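PDB 1VR8: GTP binding regulator from Thermotoga maritima, which is of unknown function but has a fold similar to the Ran-binding protein Mog1p, and may act as a regulator of GTP-binding proteins. Local coordinates for residues V61-W75 with A110-N124. Residues are numbered along the deposited sequence; the frame is centred on the assembly and turned at random.
Sequences VFLYVYKGEEAKKIW and AWWRKNWLFIVEGKN. With AZI (azide ion), chain C.
Strand 61-67 runs antiparallel to strand 116-122, their axes 4.6 Å apart, and hydrogen-bonded pairs centred on Phe62, Tyr64 and Tyr66 continue to Gly68 N, which donates to Asn115 O over 2.8 Å. Beyond the turn, helix 71-75 folds back over the hairpin of 110-122, running roughly along its strands (31° from strand 116-122), a compact example of a helix packed on the sheet its own strand belongs to. There Lys72 lays its methylene chain over one face of the Trp112 indole, CB 3.5 Å from the six-ring centroid, while Trp112 CD1 sits above the Trp75 ring, 3.5 Å from Trp75 CG, the five-membered rings inclined at 50°. The first torsion of Trp75 (chi1 -179°) swings the indole away from its own backbone N and brings NE1 to Ala110 O at 3.1 Å, in the indole plane but well above that of the carbonyl. Were Trp112 cut back to an alanine, the Lys72 methylenes and one face of Trp75 would probably lose their cover. Beside them Ile74 CG2 presses on Leu117 CD2 at a tight 3.4 Å. Farther along, Tyr64 OH donates to Glu121 OE2 (2.8 Å) from above the carboxylate plane; Tyr42 binds the other oxygen. On the opposite sheet face, Lys67 CG lies over Trp116. Helices 19-24 and 126-138 cover this face, touching Val65 and Val120 respectively, whereas helix 71-79 packs on the other; strand 45-56 flanks strand 59-67.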
# COMPACT_ATOMS: atom_id res chain seq x y z
N VAL A 61 8.50 -6.57 5.94
CA VAL A 61 7.27 -6.27 5.24
C VAL A 61 7.56 -5.25 4.13
O VAL A 61 8.32 -4.30 4.32
CB VAL A 61 6.22 -5.70 6.23
CG1 VAL A 61 4.99 -5.28 5.49
CG2 VAL A 61 5.88 -6.78 7.28
N PHE A 62 7.00 -5.48 2.95
CA PHE A 62 7.23 -4.65 1.79
C PHE A 62 6.03 -3.74 1.55
O PHE A 62 4.89 -4.19 1.57
CB PHE A 62 7.45 -5.51 0.54
CG PHE A 62 8.69 -6.37 0.58
CD1 PHE A 62 8.75 -7.47 1.43
CD2 PHE A 62 9.77 -6.10 -0.24
CE1 PHE A 62 9.87 -8.27 1.47
CE2 PHE A 62 10.91 -6.90 -0.20
CZ PHE A 62 10.97 -7.97 0.64
N LEU A 63 6.30 -2.47 1.34
CA LEU A 63 5.28 -1.50 1.01
C LEU A 63 5.59 -0.89 -0.34
O LEU A 63 6.65 -0.28 -0.52
CB LEU A 63 5.22 -0.42 2.06
CG LEU A 63 4.32 0.77 1.72
CD1 LEU A 63 2.90 0.35 1.88
CD2 LEU A 63 4.63 1.96 2.59
N TYR A 64 4.67 -1.06 -1.27
CA TYR A 64 4.72 -0.47 -2.61
C TYR A 64 3.78 0.71 -2.63
O TYR A 64 2.63 0.62 -2.17
CB TYR A 64 4.31 -1.47 -3.68
CG TYR A 64 5.17 -2.72 -3.74
CD1 TYR A 64 5.00 -3.76 -2.83
CD2 TYR A 64 6.13 -2.87 -4.72
CE1 TYR A 64 5.80 -4.88 -2.89
CE2 TYR A 64 6.93 -4.01 -4.79
CZ TYR A 64 6.75 -5.02 -3.87
OH TYR A 64 7.55 -6.15 -3.90
N VAL A 65 4.27 1.82 -3.15
CA VAL A 65 3.48 3.04 -3.19
C VAL A 65 3.50 3.67 -4.58
O VAL A 65 4.56 3.80 -5.20
CB VAL A 65 4.06 4.15 -2.29
CG1 VAL A 65 3.03 5.30 -2.15
CG2 VAL A 65 4.53 3.59 -0.97
N TYR A 66 2.33 4.11 -5.01
CA TYR A 66 2.16 4.86 -6.24
C TYR A 66 1.29 6.08 -5.93
O TYR A 66 0.29 5.96 -5.22
CB TYR A 66 1.47 3.99 -7.33
CG TYR A 66 0.88 4.80 -8.48
CD1 TYR A 66 -0.40 5.37 -8.38
CD2 TYR A 66 1.61 5.01 -9.65
CE1 TYR A 66 -0.91 6.13 -9.40
CE2 TYR A 66 1.09 5.79 -10.70
CZ TYR A 66 -0.18 6.33 -10.56
OH TYR A 66 -0.74 7.10 -11.56
N LYS A 67 1.69 7.24 -6.45
CA LYS A 67 0.90 8.46 -6.38
C LYS A 67 0.63 8.91 -7.80
O LYS A 67 1.56 9.05 -8.60
CB LYS A 67 1.68 9.58 -5.68
CG LYS A 67 0.90 10.87 -5.56
CD LYS A 67 1.67 11.95 -4.83
CE LYS A 67 0.78 13.19 -4.68
NZ LYS A 67 1.55 14.36 -4.21
N GLY A 68 -0.62 9.20 -8.12
CA GLY A 68 -0.97 9.68 -9.43
C GLY A 68 -2.40 9.46 -9.85
O GLY A 68 -3.20 8.90 -9.11
N GLU A 69 -2.70 9.89 -11.08
CA GLU A 69 -4.06 9.88 -11.61
C GLU A 69 -4.53 8.52 -12.09
O GLU A 69 -5.71 8.36 -12.44
CB GLU A 69 -4.18 10.87 -12.77
CG GLU A 69 -3.78 12.30 -12.44
N GLU A 70 -3.65 7.54 -12.12
CA GLU A 70 -4.00 6.23 -12.65
C GLU A 70 -4.06 5.16 -11.58
O GLU A 70 -3.94 3.99 -11.89
CB GLU A 70 -3.00 5.81 -13.72
CG GLU A 70 -2.91 6.73 -14.89
CD GLU A 70 -2.05 6.14 -16.00
OE1 GLU A 70 -0.84 5.92 -15.76
OE2 GLU A 70 -2.61 5.91 -17.10
N ALA A 71 -4.32 5.54 -10.33
CA ALA A 71 -4.32 4.57 -9.22
C ALA A 71 -5.34 3.47 -9.44
O ALA A 71 -5.01 2.28 -9.31
CB ALA A 71 -4.58 5.27 -7.90
N LYS A 72 -6.56 3.84 -9.78
CA LYS A 72 -7.62 2.85 -10.06
C LYS A 72 -7.24 1.88 -11.18
O LYS A 72 -7.38 0.67 -11.01
CB LYS A 72 -8.96 3.52 -10.38
CG LYS A 72 -10.11 2.53 -10.49
CD LYS A 72 -11.45 3.17 -10.84
CE LYS A 72 -12.61 2.17 -10.55
NZ LYS A 72 -13.91 2.85 -10.90
N LYS A 73 -6.79 2.43 -12.31
CA LYS A 73 -6.43 1.63 -13.48
C LYS A 73 -5.40 0.57 -13.11
O LYS A 73 -5.53 -0.61 -13.49
CB LYS A 73 -5.90 2.57 -14.57
CG LYS A 73 -5.54 1.95 -15.91
CD LYS A 73 -5.06 3.02 -16.94
N ILE A 74 -4.39 0.98 -12.36
CA ILE A 74 -3.31 0.09 -11.96
C ILE A 74 -3.81 -0.96 -11.00
O ILE A 74 -3.53 -2.15 -11.15
CB ILE A 74 -2.14 0.87 -11.30
CG1 ILE A 74 -1.52 1.83 -12.30
CG2 ILE A 74 -1.10 -0.10 -10.77
CD1 ILE A 74 -0.57 2.86 -11.66
N TRP A 75 -4.57 -0.51 -10.00
CA TRP A 75 -5.15 -1.44 -9.02
C TRP A 75 -6.02 -2.48 -9.73
O TRP A 75 -5.96 -3.69 -9.44
CB TRP A 75 -5.97 -0.66 -7.96
CG TRP A 75 -6.59 -1.55 -6.90
CD1 TRP A 75 -6.05 -1.94 -5.71
CD2 TRP A 75 -7.88 -2.17 -6.98
NE1 TRP A 75 -6.95 -2.74 -5.04
CE2 TRP A 75 -8.07 -2.89 -5.80
CE3 TRP A 75 -8.92 -2.12 -7.91
CZ2 TRP A 75 -9.22 -3.61 -5.55
CZ3 TRP A 75 -10.09 -2.83 -7.66
CH2 TRP A 75 -10.23 -3.57 -6.50
N ALA A 110 -3.78 -4.83 -1.13
CA ALA A 110 -3.57 -3.71 -2.04
C ALA A 110 -4.83 -2.86 -2.05
O ALA A 110 -5.92 -3.40 -2.20
CB ALA A 110 -3.28 -4.21 -3.43
N TRP A 111 -4.67 -1.54 -1.92
CA TRP A 111 -5.83 -0.65 -1.93
C TRP A 111 -5.51 0.65 -2.64
O TRP A 111 -4.35 1.06 -2.73
CB TRP A 111 -6.36 -0.43 -0.50
CG TRP A 111 -5.54 0.43 0.42
CD1 TRP A 111 -5.73 1.74 0.69
CD2 TRP A 111 -4.38 0.03 1.20
NE1 TRP A 111 -4.79 2.19 1.57
CE2 TRP A 111 -3.95 1.17 1.89
CE3 TRP A 111 -3.66 -1.15 1.34
CZ2 TRP A 111 -2.86 1.14 2.76
CZ3 TRP A 111 -2.58 -1.18 2.19
CH2 TRP A 111 -2.19 -0.04 2.88
N TRP A 112 -6.56 1.26 -3.18
CA TRP A 112 -6.46 2.55 -3.84
C TRP A 112 -7.61 3.44 -3.39
O TRP A 112 -8.69 2.96 -3.03
CB TRP A 112 -6.41 2.44 -5.38
CG TRP A 112 -7.77 2.36 -6.00
CD1 TRP A 112 -8.54 1.24 -6.15
CD2 TRP A 112 -8.57 3.45 -6.43
NE1 TRP A 112 -9.74 1.57 -6.68
CE2 TRP A 112 -9.79 2.93 -6.88
CE3 TRP A 112 -8.35 4.82 -6.53
CZ2 TRP A 112 -10.81 3.73 -7.40
CZ3 TRP A 112 -9.37 5.63 -7.06
CH2 TRP A 112 -10.59 5.08 -7.46
N ARG A 113 -7.33 4.74 -3.40
CA ARG A 113 -8.32 5.77 -3.20
C ARG A 113 -7.70 7.09 -3.63
O ARG A 113 -6.49 7.30 -3.46
CB ARG A 113 -8.80 5.81 -1.76
CG ARG A 113 -10.07 6.68 -1.54
CD ARG A 113 -10.61 6.47 -0.12
NE ARG A 113 -11.89 7.17 0.13
CZ ARG A 113 -12.01 8.47 0.42
NH1 ARG A 113 -10.94 9.25 0.49
NH2 ARG A 113 -13.21 9.00 0.64
N LYS A 114 -8.51 7.97 -4.18
CA LYS A 114 -8.04 9.24 -4.72
C LYS A 114 -6.83 9.00 -5.64
O LYS A 114 -6.94 8.26 -6.61
CB LYS A 114 -7.74 10.23 -3.58
CG LYS A 114 -8.97 10.59 -2.71
CD LYS A 114 -10.04 11.32 -3.49
CE LYS A 114 -11.20 11.80 -2.58
NZ LYS A 114 -12.25 12.51 -3.37
N ASN A 115 -5.69 9.62 -5.33
CA ASN A 115 -4.49 9.57 -6.15
C ASN A 115 -3.40 8.65 -5.55
O ASN A 115 -2.22 8.80 -5.88
CB ASN A 115 -3.93 10.96 -6.45
CG ASN A 115 -3.57 11.75 -5.20
OD1 ASN A 115 -4.22 11.60 -4.16
ND2 ASN A 115 -2.57 12.64 -5.31
N TRP A 116 -3.81 7.67 -4.75
CA TRP A 116 -2.87 6.79 -4.07
C TRP A 116 -3.22 5.33 -4.30
O TRP A 116 -4.39 4.94 -4.29
CB TRP A 116 -2.90 7.05 -2.55
CG TRP A 116 -2.37 8.41 -2.17
CD1 TRP A 116 -3.09 9.55 -1.90
CD2 TRP A 116 -1.00 8.77 -2.06
NE1 TRP A 116 -2.25 10.59 -1.64
CE2 TRP A 116 -0.96 10.15 -1.74
CE3 TRP A 116 0.20 8.07 -2.21
CZ2 TRP A 116 0.25 10.82 -1.53
CZ3 TRP A 116 1.38 8.74 -1.99
CH2 TRP A 116 1.40 10.11 -1.67
N LEU A 117 -2.17 4.52 -4.44
CA LEU A 117 -2.28 3.06 -4.47
C LEU A 117 -1.18 2.51 -3.58
O LEU A 117 -0.03 2.90 -3.73
CB LEU A 117 -2.13 2.56 -5.89
CG LEU A 117 -1.77 1.08 -6.09
CD1 LEU A 117 -2.83 0.16 -5.58
CD2 LEU A 117 -1.51 0.86 -7.57
N PHE A 118 -1.55 1.61 -2.68
CA PHE A 118 -0.59 0.92 -1.78
C PHE A 118 -0.69 -0.57 -1.94
O PHE A 118 -1.80 -1.09 -2.13
CB PHE A 118 -0.91 1.28 -0.32
CG PHE A 118 -0.67 2.74 0.00
CD1 PHE A 118 0.61 3.19 0.29
CD2 PHE A 118 -1.69 3.64 -0.05
CE1 PHE A 118 0.85 4.51 0.55
CE2 PHE A 118 -1.46 4.99 0.19
CZ PHE A 118 -0.18 5.42 0.49
N ILE A 119 0.44 -1.26 -1.83
CA ILE A 119 0.45 -2.70 -1.72
C ILE A 119 1.34 -3.02 -0.53
O ILE A 119 2.49 -2.52 -0.43
CB ILE A 119 1.03 -3.40 -2.96
CG1 ILE A 119 0.34 -2.93 -4.26
CG2 ILE A 119 0.90 -4.92 -2.77
CD1 ILE A 119 1.10 -3.30 -5.51
N VAL A 120 0.84 -3.85 0.37
CA VAL A 120 1.66 -4.38 1.45
C VAL A 120 1.79 -5.89 1.28
O VAL A 120 0.78 -6.59 1.10
CB VAL A 120 1.05 -4.06 2.81
CG1 VAL A 120 1.87 -4.67 3.96
CG2 VAL A 120 0.99 -2.60 3.00
N GLU A 121 3.01 -6.39 1.33
CA GLU A 121 3.24 -7.82 1.20
C GLU A 121 4.28 -8.32 2.16
O GLU A 121 5.21 -7.60 2.53
CB GLU A 121 3.54 -8.23 -0.24
CG GLU A 121 4.76 -7.70 -0.84
CD GLU A 121 5.09 -8.29 -2.24
OE1 GLU A 121 4.14 -8.68 -2.96
OE2 GLU A 121 6.32 -8.30 -2.58
N GLY A 122 4.13 -9.56 2.57
CA GLY A 122 5.12 -10.16 3.46
C GLY A 122 4.67 -11.52 3.94
O GLY A 122 3.49 -11.86 3.84
N LYS A 123 5.62 -12.31 4.43
CA LYS A 123 5.33 -13.64 4.93
C LYS A 123 4.56 -13.55 6.23
O LYS A 123 3.69 -14.37 6.49
CB LYS A 123 6.63 -14.41 5.17
CG LYS A 123 7.35 -14.77 3.89
CD LYS A 123 6.60 -15.86 3.12
N ASN A 124 4.88 -12.55 7.04
CA ASN A 124 4.28 -12.40 8.37
C ASN A 124 4.19 -10.95 8.76
O ASN A 124 5.03 -10.14 8.39
CB ASN A 124 5.11 -13.17 9.39
CG ASN A 124 4.87 -14.64 9.29
OD1 ASN A 124 3.79 -15.13 9.64
ND2 ASN A 124 5.83 -15.36 8.77
N1 AZI C . -14.33 12.82 -1.61
N2 AZI C . -15.50 13.04 -1.77
N3 AZI C . -16.67 13.14 -1.49
O HOH W 1 -5.96 8.31 -9.08